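Local structure of seryl-tRNA synthetase (Pyrococcus horikoshii, 2DQ0) at residues G137-F142 against M150-L155; V428-V433 against T438-I443. The protein catalyses the ATP-dependent attachment of serine to tRNA(Ser), and probably also to tRNA(Sec), as a homodimeric class-II aminoacyl-tRNA synthetase with a coiled-coil tRNA-binding arm. All coordinates share one frame; numbering follows the deposited sequence.

Overall arrangement
Both contacts lie far out on the catalytic part of the chain, their centres about 33 Å (interaction 1) and about 32 Å (interaction 2) from the centre of the chain and on the same side of it. The two centres are about 25 Å apart and their nearest atoms about 10 Å, so they do not touch. Interaction 1 joins a helix to a strand in a small beta-alpha-beta unit; interaction 2 pairs two short strands near the C-terminus, beyond helix 410-420. The seryl-adenylate analogue is bound elsewhere, by residues between 252 and 412. The side chain of Met150 in interaction 1 is about 12 Å from that of Val371, predicted to bind ATP; interaction 2 lies away from the annotated sites.

Interaction 1. Residues G137-F142 against M150-L155; sequences GHLERF and MEYEIL
The helix and second strand of a beta-alpha-beta unit (strand 132-135, helix 139-146, strand 152-155) meet here through Phe142 and Leu139 on the helix and Met150, Tyr152 and Ile154 on the other segment. Phe142 carries most of the contact. With CG anti to the backbone N (chi1 169°), its ring reaches from the first helical turn to the strand, and CE1 comes 3.5 Å from CD2 of Tyr152. The two rings are inclined at 50°, neither stacked nor edge-to-face, with centroids 5.0 Å apart; CD1 of Phe142 lies over one face of the tyrosine, toward its rim. Met150 comes to the edge of the Phe142 ring, its CG 4.0 Å from CZ, and its sulfur adds an oblique Met-aromatic contact. One turn back, the Leu139 side chain crosses Tyr152 and Ile154 at about a right angle, its CD2 touching CE1 of Tyr152 (3.8 Å) and CD1 of Ile154 (3.7 Å). Ala132 and Val134 of the first strand also touch Phe142, while Trp361 meets its ring edge-to-face. With an alanine at Tyr152, which lacks the ring, Phe142 and Leu139 would probably lose the surface they both pack on, leaving a gap between helix and strand. Between 137-142 and 150-155 the contacts are apolar and aromatic, so they depend on shape; backbone bonds of Glu153 and Leu155 go to strand 132-135.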
ATOM      1  N   GLY A 137      36.304   4.140 -18.225  1.00 47.55           N
ATOM      2  CA  GLY A 137      35.424   4.631 -19.275  1.00 45.61           C
ATOM      3  C   GLY A 137      34.391   5.704 -18.944  1.00 50.69           C
ATOM      4  O   GLY A 137      33.639   6.131 -19.825  1.00 48.59           O
ATOM      5  N   HIS A 138      34.351   6.156 -17.694  1.00 54.42           N
ATOM      6  CA  HIS A 138      33.391   7.184 -17.263  1.00 54.33           C
ATOM      7  C   HIS A 138      34.122   8.406 -16.718  1.00 54.78           C
ATOM      8  O   HIS A 138      33.511   9.352 -16.245  1.00 56.61           O
ATOM      9  CB  HIS A 138      32.489   6.619 -16.156  1.00 51.78           C
ATOM     10  CG  HIS A 138      31.511   5.590 -16.630  1.00 52.26           C
ATOM     11  ND1 HIS A 138      31.205   4.465 -15.896  1.00 52.40           N
ATOM     12  CD2 HIS A 138      30.753   5.524 -17.753  1.00 46.66           C
ATOM     13  CE1 HIS A 138      30.302   3.748 -16.548  1.00 48.55           C
ATOM     14  NE2 HIS A 138      30.013   4.368 -17.679  1.00 53.15           N
ATOM     15  N   LEU A 139      35.443   8.356 -16.793  1.00 58.10           N
ATOM     16  CA  LEU A 139      36.321   9.392 -16.284  1.00 57.21           C
ATOM     17  C   LEU A 139      35.982  10.833 -16.665  1.00 62.56           C
ATOM     18  O   LEU A 139      36.029  11.737 -15.815  1.00 58.78           O
ATOM     19  CB  LEU A 139      37.752   9.054 -16.701  1.00 59.36           C
ATOM     20  CG  LEU A 139      38.952   9.788 -16.093  1.00 55.83           C
ATOM     21  CD1 LEU A 139      39.174  11.079 -16.827  1.00 60.25           C
ATOM     22  CD2 LEU A 139      38.750   9.996 -14.604  1.00 56.28           C
ATOM     23  N   GLU A 140      35.650  11.075 -17.926  1.00 58.06           N
ATOM     24  CA  GLU A 140      35.337  12.443 -18.296  1.00 65.28           C
ATOM     25  C   GLU A 140      33.996  12.828 -17.699  1.00 63.77           C
ATOM     26  O   GLU A 140      33.885  13.875 -17.066  1.00 64.98           O
ATOM     27  CB  GLU A 140      35.327  12.642 -19.822  1.00 71.85           C
ATOM     28  CG  GLU A 140      35.076  14.095 -20.223  1.00 80.67           C
ATOM     29  CD  GLU A 140      35.722  14.484 -21.538  1.00 87.75           C
ATOM     30  OE1 GLU A 140      35.533  15.646 -21.965  1.00 88.94           O
ATOM     31  OE2 GLU A 140      36.421  13.639 -22.138  1.00 94.04           O
ATOM     32  N   ARG A 141      32.983  11.984 -17.884  1.00 59.87           N
ATOM     33  CA  ARG A 141      31.677  12.295 -17.331  1.00 53.22           C
ATOM     34  C   ARG A 141      31.824  12.554 -15.837  1.00 52.01           C
ATOM     35  O   ARG A 141      31.352  13.570 -15.324  1.00 47.61           O
ATOM     36  CB  ARG A 141      30.680  11.153 -17.572  1.00 54.56           C
ATOM     37  CG  ARG A 141      29.304  11.404 -16.932  1.00 55.88           C
ATOM     38  CD  ARG A 141      28.178  10.666 -17.634  1.00 53.97           C
ATOM     39  NE  ARG A 141      28.271   9.221 -17.482  1.00 53.47           N
ATOM     40  CZ  ARG A 141      27.725   8.342 -18.315  1.00 57.68           C
ATOM     41  NH1 ARG A 141      27.039   8.760 -19.380  1.00 51.83           N
ATOM     42  NH2 ARG A 141      27.870   7.042 -18.084  1.00 48.52           N
ATOM     43  N   PHE A 142      32.494  11.651 -15.136  1.00 49.49           N
ATOM     44  CA  PHE A 142      32.660  11.842 -13.714  1.00 52.44           C
ATOM     45  C   PHE A 142      33.275  13.193 -13.384  1.00 63.17           C
ATOM     46  O   PHE A 142      32.769  13.916 -12.524  1.00 66.99           O
ATOM     47  CB  PHE A 142      33.532  10.747 -13.107  1.00 54.07           C
ATOM     48  CG  PHE A 142      33.941  11.048 -11.694  1.00 61.01           C
ATOM     49  CD1 PHE A 142      35.112  11.762 -11.426  1.00 58.13           C
ATOM     50  CD2 PHE A 142      33.097  10.734 -10.637  1.00 60.90           C
ATOM     51  CE1 PHE A 142      35.427  12.168 -10.133  1.00 53.45           C
ATOM     52  CE2 PHE A 142      33.408  11.140  -9.340  1.00 64.68           C
ATOM     53  CZ  PHE A 142      34.577  11.862  -9.089  1.00 52.83           C
ATOM     54  N   MET A 150      35.854  16.547  -6.331  1.00 59.81           N
ATOM     55  CA  MET A 150      35.603  15.329  -5.555  1.00 57.72           C
ATOM     56  C   MET A 150      36.707  14.283  -5.692  1.00 64.03           C
ATOM     57  O   MET A 150      37.159  13.983  -6.801  1.00 61.76           O
ATOM     58  CB  MET A 150      34.246  14.727  -5.977  1.00 58.53           C
ATOM     59  CG  MET A 150      33.922  13.336  -5.419  1.00 56.28           C
ATOM     60  SD  MET A 150      32.245  12.770  -5.862  1.00 59.47           S
ATOM     61  CE  MET A 150      31.832  11.865  -4.477  1.00 54.79           C
ATOM     62  N   GLU A 151      37.129  13.715  -4.562  1.00 66.34           N
ATOM     63  CA  GLU A 151      38.185  12.714  -4.580  1.00 66.86           C
ATOM     64  C   GLU A 151      37.681  11.465  -5.279  1.00 66.55           C
ATOM     65  O   GLU A 151      36.476  11.217  -5.292  1.00 72.85           O
ATOM     66  CB  GLU A 151      38.652  12.401  -3.153  1.00 73.40           C
ATOM     67  CG  GLU A 151      40.030  11.748  -3.117  1.00 95.23           C
ATOM     68  CD  GLU A 151      41.014  12.418  -4.090  1.00110.68           C
ATOM     69  OE1 GLU A 151      41.339  13.608  -3.880  1.00117.70           O
ATOM     70  OE2 GLU A 151      41.454  11.764  -5.072  1.00110.64           O
ATOM     71  N   TYR A 152      38.583  10.683  -5.873  1.00 59.89           N
ATOM     72  CA  TYR A 152      38.151   9.480  -6.577  1.00 56.04           C
ATOM     73  C   TYR A 152      39.248   8.493  -6.903  1.00 56.43           C
ATOM     74  O   TYR A 152      40.401   8.847  -7.058  1.00 59.01           O
ATOM     75  CB  TYR A 152      37.443   9.858  -7.874  1.00 54.89           C
ATOM     76  CG  TYR A 152      38.374  10.410  -8.919  1.00 64.96           C
ATOM     77  CD1 TYR A 152      38.920   9.586  -9.912  1.00 69.09           C
ATOM     78  CD2 TYR A 152      38.711  11.761  -8.927  1.00 68.53           C
ATOM     79  CE1 TYR A 152      39.770  10.107 -10.894  1.00 68.47           C
ATOM     80  CE2 TYR A 152      39.557  12.287  -9.899  1.00 66.65           C
ATOM     81  CZ  TYR A 152      40.075  11.461 -10.879  1.00 68.52           C
ATOM     82  OH  TYR A 152      40.852  12.017 -11.862  1.00 71.15           O
ATOM     83  N   GLU A 153      38.850   7.241  -7.044  1.00 61.29           N
ATOM     84  CA  GLU A 153      39.759   6.156  -7.346  1.00 59.65           C
ATOM     85  C   GLU A 153      39.326   5.567  -8.686  1.00 61.51           C
ATOM     86  O   GLU A 153      38.136   5.429  -8.947  1.00 58.34           O
ATOM     87  CB  GLU A 153      39.643   5.125  -6.226  1.00 66.72           C
ATOM     88  CG  GLU A 153      40.471   3.883  -6.363  1.00 81.30           C
ATOM     89  CD  GLU A 153      40.342   3.000  -5.131  1.00 96.19           C
ATOM     90  OE1 GLU A 153      40.892   3.374  -4.061  1.00 96.93           O
ATOM     91  OE2 GLU A 153      39.678   1.942  -5.232  1.00 97.27           O
ATOM     92  N   ILE A 154      40.287   5.248  -9.546  1.00 61.71           N
ATOM     93  CA  ILE A 154      39.978   4.676 -10.846  1.00 54.29           C
ATOM     94  C   ILE A 154      39.899   3.179 -10.691  1.00 61.77           C
ATOM     95  O   ILE A 154      40.736   2.574 -10.021  1.00 59.90           O
ATOM     96  CB  ILE A 154      41.058   4.990 -11.881  1.00 53.39           C
ATOM     97  CG1 ILE A 154      41.069   6.486 -12.172  1.00 59.87           C
ATOM     98  CG2 ILE A 154      40.823   4.171 -13.154  1.00 46.04           C
ATOM     99  CD1 ILE A 154      39.754   7.015 -12.686  1.00 72.15           C
ATOM    100  N   LEU A 155      38.886   2.580 -11.308  1.00 66.54           N
ATOM    101  CA  LEU A 155      38.705   1.145 -11.220  1.00 65.90           C
ATOM    102  C   LEU A 155      39.190   0.467 -12.472  1.00 73.30           C
ATOM    103  O   LEU A 155      38.960   0.956 -13.602  1.00 65.59           O
ATOM    104  CB  LEU A 155      37.238   0.788 -11.029  1.00 64.30           C
ATOM    105  CG  LEU A 155      36.516   1.194  -9.751  1.00 71.09           C
ATOM    106  CD1 LEU A 155      35.004   1.039  -9.980  1.00 66.65           C
ATOM    107  CD2 LEU A 155      37.000   0.357  -8.579  1.00 56.15           C
TER

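Interaction 2. Residues V428-V433 against T438-I443; sequences VRIPKV and TGFKEI
Val428 and Ile443 hold each other through two backbone bonds, Val428 N to Ile443 O at 2.9 Å and Ile443 N to Val428 O at 2.7 Å, making a hydrogen-bonded antiparallel pair. The next pair, Arg429 with Glu442, is non-hydrogen-bonded, its CA atoms 4.1 Å apart. Together they form a two-stranded antiparallel ribbon, 428-429 with 442-443, whose connection carries helix 435-438, near the C-terminal end of the chain. A third bond continues the ladder past the strand ends: Ile430 N gives its hydrogen to Lys441 O at 2.8 Å. The side chain of Ile430 folds over the opposing backbone. Its CG2 lies 3.6 Å from Glu442 CA and meets the edge of the Phe440 ring, 3.9 Å from CE1, while CG1 and CD1 reach toward Thr438 OG1, tip to tip.

Thr438 is itself held: its OG1 sits between the backbone N and the carbonyl carbon (chi1 58°), from where it donates to Phe440 O at 2.8 Å in the carbonyl plane; its CB lies over the centre of the Phe440 ring. Gly439, the first residue to leave helical angles, has positive phi (103°), where a side chain would jam against the preceding carbonyl O. Farther out, Leu418 of helix 410-420 and Leu169 touch Val428, Ile194 of helix 190-209 touches Phe440, and Trp435 hydrogen-bonds to Ile430 O and makes a cation-pi contact with Lys441.

On the Arg429-Glu442 face, NE and OE1 stand 4.7 Å apart, so their opposite charges may attract weakly without a salt bridge. The pairing of the two strands therefore rests on three main-chain bonds backed by an apolar side, with charge playing probably a lesser part.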
ATOM      1  N   VAL A 428      28.967  -8.049  -2.633  1.00 48.96           N
ATOM      2  CA  VAL A 428      28.667  -6.700  -2.216  1.00 40.25           C
ATOM      3  C   VAL A 428      28.870  -6.587  -0.727  1.00 38.31           C
ATOM      4  O   VAL A 428      28.243  -7.297   0.043  1.00 43.94           O
ATOM      5  CB  VAL A 428      27.232  -6.333  -2.598  1.00 34.99           C
ATOM      6  CG1 VAL A 428      26.769  -5.108  -1.816  1.00 31.91           C
ATOM      7  CG2 VAL A 428      27.174  -6.071  -4.083  1.00 32.28           C
ATOM      8  N   ARG A 429      29.766  -5.696  -0.327  1.00 45.18           N
ATOM      9  CA  ARG A 429      30.049  -5.503   1.088  1.00 52.77           C
ATOM     10  C   ARG A 429      29.030  -4.536   1.642  1.00 51.59           C
ATOM     11  O   ARG A 429      28.677  -3.563   0.983  1.00 60.29           O
ATOM     12  CB  ARG A 429      31.480  -4.978   1.285  1.00 43.68           C
ATOM     13  CG  ARG A 429      32.532  -6.004   0.875  1.00 58.19           C
ATOM     14  CD  ARG A 429      33.950  -5.513   1.087  1.00 75.80           C
ATOM     15  NE  ARG A 429      34.487  -5.937   2.379  1.00 88.39           N
ATOM     16  CZ  ARG A 429      35.700  -5.623   2.825  1.00 87.98           C
ATOM     17  NH1 ARG A 429      36.106  -6.054   4.012  1.00 88.10           N
ATOM     18  NH2 ARG A 429      36.507  -4.871   2.085  1.00 95.28           N
ATOM     19  N   ILE A 430      28.519  -4.810   2.837  1.00 46.94           N
ATOM     20  CA  ILE A 430      27.542  -3.897   3.392  1.00 48.17           C
ATOM     21  C   ILE A 430      28.213  -3.038   4.461  1.00 44.94           C
ATOM     22  O   ILE A 430      28.971  -3.531   5.275  1.00 47.49           O
ATOM     23  CB  ILE A 430      26.243  -4.660   3.901  1.00 45.06           C
ATOM     24  CG1 ILE A 430      26.150  -4.636   5.402  1.00 42.78           C
ATOM     25  CG2 ILE A 430      26.191  -6.074   3.371  1.00 51.40           C
ATOM     26  CD1 ILE A 430      25.413  -3.432   5.866  1.00 50.00           C
ATOM     27  N   PRO A 431      27.969  -1.719   4.427  1.00 46.19           N
ATOM     28  CA  PRO A 431      28.524  -0.730   5.365  1.00 46.11           C
ATOM     29  C   PRO A 431      28.430  -1.180   6.821  1.00 51.34           C
ATOM     30  O   PRO A 431      27.365  -1.596   7.271  1.00 49.16           O
ATOM     31  CB  PRO A 431      27.671   0.512   5.116  1.00 49.48           C
ATOM     32  CG  PRO A 431      27.231   0.358   3.688  1.00 58.19           C
ATOM     33  CD  PRO A 431      26.948  -1.111   3.549  1.00 41.96           C
ATOM     34  N   LYS A 432      29.532  -1.057   7.557  1.00 51.10           N
ATOM     35  CA  LYS A 432      29.593  -1.464   8.967  1.00 60.05           C
ATOM     36  C   LYS A 432      28.417  -0.951   9.827  1.00 51.31           C
ATOM     37  O   LYS A 432      27.901  -1.666  10.670  1.00 43.17           O
ATOM     38  CB  LYS A 432      30.941  -1.018   9.584  1.00 59.33           C
ATOM     39  CG  LYS A 432      32.149  -1.379   8.689  1.00 86.46           C
ATOM     40  CD  LYS A 432      33.467  -0.690   9.106  1.00 88.66           C
ATOM     41  CE  LYS A 432      34.564  -0.781   8.011  1.00 78.62           C
ATOM     42  NZ  LYS A 432      35.131  -2.145   7.804  1.00 70.15           N
ATOM     43  N   VAL A 433      27.993   0.279   9.601  1.00 45.14           N
ATOM     44  CA  VAL A 433      26.902   0.847  10.368  1.00 51.92           C
ATOM     45  C   VAL A 433      25.640  -0.007  10.338  1.00 56.78           C
ATOM     46  O   VAL A 433      24.858   0.036  11.288  1.00 58.44           O
ATOM     47  CB  VAL A 433      26.507   2.244   9.850  1.00 52.95           C
ATOM     48  CG1 VAL A 433      25.747   2.998  10.931  1.00 35.63           C
ATOM     49  CG2 VAL A 433      27.741   3.001   9.406  1.00 70.52           C
ATOM     50  N   THR A 438      21.536  -5.949   9.930  1.00 51.94           N
ATOM     51  CA  THR A 438      21.475  -7.057   8.974  1.00 52.42           C
ATOM     52  C   THR A 438      21.947  -8.416   9.459  1.00 49.27           C
ATOM     53  O   THR A 438      21.355  -9.441   9.122  1.00 55.19           O
ATOM     54  CB  THR A 438      22.306  -6.756   7.707  1.00 55.76           C
ATOM     55  OG1 THR A 438      23.666  -6.490   8.081  1.00 57.17           O
ATOM     56  CG2 THR A 438      21.732  -5.577   6.961  1.00 54.76           C
ATOM     57  N   GLY A 439      23.033  -8.420  10.219  1.00 43.99           N
ATOM     58  CA  GLY A 439      23.599  -9.664  10.685  1.00 41.69           C
ATOM     59  C   GLY A 439      24.811  -9.904   9.814  1.00 47.51           C
ATOM     60  O   GLY A 439      25.953  -9.772  10.256  1.00 59.74           O
ATOM     61  N   PHE A 440      24.564 -10.215   8.554  1.00 44.34           N
ATOM     62  CA  PHE A 440      25.625 -10.476   7.604  1.00 40.59           C
ATOM     63  C   PHE A 440      26.418  -9.208   7.275  1.00 39.85           C
ATOM     64  O   PHE A 440      25.901  -8.117   7.394  1.00 39.75           O
ATOM     65  CB  PHE A 440      25.003 -11.064   6.355  1.00 33.98           C
ATOM     66  CG  PHE A 440      23.934 -10.195   5.743  1.00 46.33           C
ATOM     67  CD1 PHE A 440      24.268  -9.178   4.848  1.00 43.21           C
ATOM     68  CD2 PHE A 440      22.586 -10.435   6.014  1.00 40.68           C
ATOM     69  CE1 PHE A 440      23.263  -8.423   4.230  1.00 54.20           C
ATOM     70  CE2 PHE A 440      21.573  -9.683   5.398  1.00 39.92           C
ATOM     71  CZ  PHE A 440      21.904  -8.678   4.506  1.00 43.74           C
ATOM     72  N   LYS A 441      27.674  -9.355   6.858  1.00 50.93           N
ATOM     73  CA  LYS A 441      28.509  -8.190   6.536  1.00 46.36           C
ATOM     74  C   LYS A 441      28.669  -7.978   5.036  1.00 52.82           C
ATOM     75  O   LYS A 441      29.103  -6.919   4.586  1.00 52.28           O
ATOM     76  CB  LYS A 441      29.890  -8.332   7.170  1.00 51.34           C
ATOM     77  CG  LYS A 441      29.883  -8.398   8.697  1.00 58.70           C
ATOM     78  CD  LYS A 441      31.295  -8.399   9.245  1.00 55.90           C
ATOM     79  CE  LYS A 441      31.300  -8.615  10.742  1.00 67.21           C
ATOM     80  NZ  LYS A 441      30.606  -9.873  11.109  1.00 75.12           N
ATOM     81  N   GLU A 442      28.309  -8.985   4.256  1.00 49.61           N
ATOM     82  CA  GLU A 442      28.405  -8.871   2.816  1.00 46.82           C
ATOM     83  C   GLU A 442      27.395  -9.814   2.186  1.00 49.97           C
ATOM     84  O   GLU A 442      26.798 -10.652   2.866  1.00 49.12           O
ATOM     85  CB  GLU A 442      29.808  -9.257   2.355  1.00 53.31           C
ATOM     86  CG  GLU A 442      30.288 -10.600   2.909  1.00 64.66           C
ATOM     87  CD  GLU A 442      31.606 -11.059   2.298  1.00 77.69           C
ATOM     88  OE1 GLU A 442      32.544 -10.223   2.188  1.00 69.86           O
ATOM     89  OE2 GLU A 442      31.705 -12.258   1.938  1.00 78.78           O
ATOM     90  N   ILE A 443      27.183  -9.666   0.885  1.00 44.21           N
ATOM     91  CA  ILE A 443      26.271 -10.552   0.191  1.00 43.58           C
ATOM     92  C   ILE A 443      27.067 -11.163  -0.943  1.00 44.36           C
ATOM     93  O   ILE A 443      27.587 -10.451  -1.792  1.00 43.99           O
ATOM     94  CB  ILE A 443      25.030  -9.812  -0.373  1.00 36.90           C
ATOM     95  CG1 ILE A 443      24.331  -9.030   0.754  1.00 36.36           C
ATOM     96  CG2 ILE A 443      24.072 -10.844  -0.991  1.00 25.79           C
ATOM     97  CD1 ILE A 443      23.249  -8.096   0.293  1.00 38.74           C
TER